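Local atomic coordinates of Beta/gamma crystallin domain-containing protein 1 (Homo sapiens, PDB entry 3CW3), a protein that may suppress malignant melanoma, possibly through interactions with the cytoskeleton, and is represented here by one of its beta/gamma-crystallin domains. Residues G1-Y6 and I34-V39. Numbering follows the deposited sequence.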
loop_
_atom_site.group_PDB
_atom_site.type_symbol
_atom_site.label_atom_id
_atom_site.label_comp_id
_atom_site.label_asym_id
_atom_site.label_seq_id
_atom_site.Cartn_x
_atom_site.Cartn_y
_atom_site.Cartn_z
ATOM N N GLY A 1 5.658 14.807 -4.986
ATOM C CA GLY A 1 4.535 13.944 -5.429
ATOM C C GLY A 1 3.400 13.893 -4.426
ATOM O O GLY A 1 3.423 14.582 -3.405
ATOM N N LYS A 2 2.397 13.078 -4.733
ATOM C CA LYS A 2 1.244 12.902 -3.866
ATOM C C LYS A 2 0.577 11.560 -4.137
ATOM O O LYS A 2 0.310 11.210 -5.287
ATOM C CB LYS A 2 0.207 14.018 -4.077
ATOM C CG LYS A 2 -1.059 13.813 -3.238
ATOM C CD LYS A 2 -1.977 15.037 -3.195
ATOM C CE LYS A 2 -2.814 15.182 -4.456
ATOM N NZ LYS A 2 -3.743 16.353 -4.372
ATOM N N VAL A 3 0.331 10.802 -3.076
ATOM C CA VAL A 3 -0.352 9.520 -3.206
ATOM C C VAL A 3 -1.475 9.531 -2.178
ATOM O O VAL A 3 -1.264 9.915 -1.025
ATOM C CB VAL A 3 0.599 8.307 -2.950
ATOM C CG1 VAL A 3 1.237 8.395 -1.576
ATOM C CG2 VAL A 3 -0.186 7.007 -3.077
ATOM N N VAL A 4 -2.678 9.163 -2.604
ATOM C CA VAL A 4 -3.812 9.141 -1.694
ATOM C C VAL A 4 -4.284 7.709 -1.537
ATOM O O VAL A 4 -4.242 6.920 -2.487
ATOM C CB VAL A 4 -4.989 10.027 -2.200
ATOM C CG1 VAL A 4 -4.501 11.452 -2.430
ATOM C CG2 VAL A 4 -5.583 9.452 -3.473
ATOM N N ILE A 5 -4.725 7.381 -0.331
ATOM C CA ILE A 5 -5.186 6.042 -0.026
ATOM C C ILE A 5 -6.627 6.043 0.461
ATOM O O ILE A 5 -6.951 6.664 1.477
ATOM C CB ILE A 5 -4.300 5.396 1.066
ATOM C CG1 ILE A 5 -2.850 5.328 0.581
ATOM C CG2 ILE A 5 -4.831 4.015 1.431
ATOM C CD1 ILE A 5 -1.865 4.860 1.629
ATOM N N TYR A 6 -7.491 5.359 -0.279
ATOM C CA TYR A 6 -8.887 5.244 0.117
ATOM C C TYR A 6 -8.993 3.951 0.912
ATOM O O TYR A 6 -8.915 2.857 0.354
ATOM C CB TYR A 6 -9.799 5.185 -1.105
ATOM C CG TYR A 6 -9.750 6.437 -1.941
ATOM C CD1 TYR A 6 -8.919 6.524 -3.060
ATOM C CD2 TYR A 6 -10.515 7.549 -1.601
ATOM C CE1 TYR A 6 -8.856 7.692 -3.819
ATOM C CE2 TYR A 6 -10.457 8.719 -2.349
ATOM C CZ TYR A 6 -9.628 8.785 -3.453
ATOM O OH TYR A 6 -9.573 9.946 -4.189
ATOM N N ILE A 34 -8.010 -1.819 -0.423
ATOM C CA ILE A 34 -7.845 -0.376 -0.459
ATOM C C ILE A 34 -7.429 0.057 -1.854
ATOM O O ILE A 34 -6.898 -0.734 -2.636
ATOM C CB ILE A 34 -6.770 0.096 0.548
ATOM C CG1 ILE A 34 -5.419 -0.540 0.203
ATOM C CG2 ILE A 34 -7.184 -0.273 1.970
ATOM C CD1 ILE A 34 -4.285 -0.102 1.107
ATOM N N LEU A 35 -7.691 1.317 -2.169
ATOM C CA LEU A 35 -7.317 1.857 -3.463
ATOM C C LEU A 35 -6.185 2.850 -3.238
ATOM O O LEU A 35 -6.355 3.842 -2.529
ATOM C CB LEU A 35 -8.508 2.562 -4.116
ATOM C CG LEU A 35 -8.250 3.181 -5.492
ATOM C CD1 LEU A 35 -7.921 2.082 -6.500
ATOM C CD2 LEU A 35 -9.479 3.965 -5.933
ATOM N N ILE A 36 -5.026 2.553 -3.814
ATOM C CA ILE A 36 -3.863 3.422 -3.707
ATOM C C ILE A 36 -3.833 4.207 -5.008
ATOM O O ILE A 36 -3.731 3.621 -6.087
ATOM C CB ILE A 36 -2.540 2.626 -3.613
ATOM C CG1 ILE A 36 -2.564 1.662 -2.421
ATOM C CG2 ILE A 36 -1.371 3.595 -3.508
ATOM C CD1 ILE A 36 -2.739 2.325 -1.070
ATOM N N LYS A 37 -3.925 5.527 -4.913
ATOM C CA LYS A 37 -3.914 6.358 -6.102
ATOM C C LYS A 37 -2.731 7.315 -6.122
ATOM O O LYS A 37 -2.723 8.324 -5.408
ATOM C CB LYS A 37 -5.223 7.151 -6.200
ATOM C CG LYS A 37 -5.325 8.031 -7.442
ATOM C CD LYS A 37 -6.675 8.738 -7.516
ATOM C CE LYS A 37 -6.754 9.658 -8.727
ATOM N NZ LYS A 37 -6.588 8.904 -9.999
ATOM N N VAL A 38 -1.720 6.989 -6.920
ATOM C CA VAL A 38 -0.572 7.875 -7.037
ATOM C C VAL A 38 -1.024 8.946 -8.021
ATOM O O VAL A 38 -1.197 8.679 -9.213
ATOM C CB VAL A 38 0.681 7.144 -7.589
ATOM C CG1 VAL A 38 1.775 8.157 -7.919
ATOM C CG2 VAL A 38 1.204 6.153 -6.557
ATOM N N VAL A 39 -1.240 10.149 -7.501
ATOM C CA VAL A 39 -1.688 11.280 -8.300
ATOM C C VAL A 39 -0.534 11.837 -9.120
ATOM O O VAL A 39 -0.703 12.226 -10.277
ATOM C CB VAL A 39 -2.253 12.389 -7.389
ATOM C CG1 VAL A 39 -2.709 13.560 -8.218
ATOM C CG2 VAL A 39 -3.408 11.837 -6.563
#
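K2 meets V39 at the start of strand 2-6: its carbonyl O accepts V39 N at a bent N-H...O angle of 138°, and its aliphatic CE lies alongside V39 CG2. V3 and V38 form a non-hydrogen-bonded pair, their CA atoms 4.2 Å apart. A chi1 of 57° puts V3 CG2 opposite the backbone N and beside the carbonyl carbon, and this branch meets the other strand, at I36 CG2 (3.6 Å) and V38 CG2 (3.8 Å). V4 and K37 form an antiparallel hydrogen-bonded pair, joined by two backbone hydrogen bonds; K37 N reaches V4 O at 2.8 Å, nearly straight. On the face shared by V4, Y6, L35 and K37, V4 CG2 rests beside K37 CB, 3.6 Å away. I5 packs tightly on I36, whose chain bends at chi2 (-60°) to bring CD1 within 3.4 Å of I5 CG1. Y6 closes a second hydrogen-bonded pair with L35; its CD1 lies 3.9 Å from L35 CD2, while L35 O and K37 CB lie at the ring edge, near its plane. These strands belong to the first Greek key of a beta/gamma-crystallin domain, central in a four-stranded sheet: 2-6 also pairs with 16-18, and 33-40 with 61-66, where E62 forms a salt bridge with K37 NZ. V3 and V38 touch W43 of strand 42-46, in the domain's other sheet.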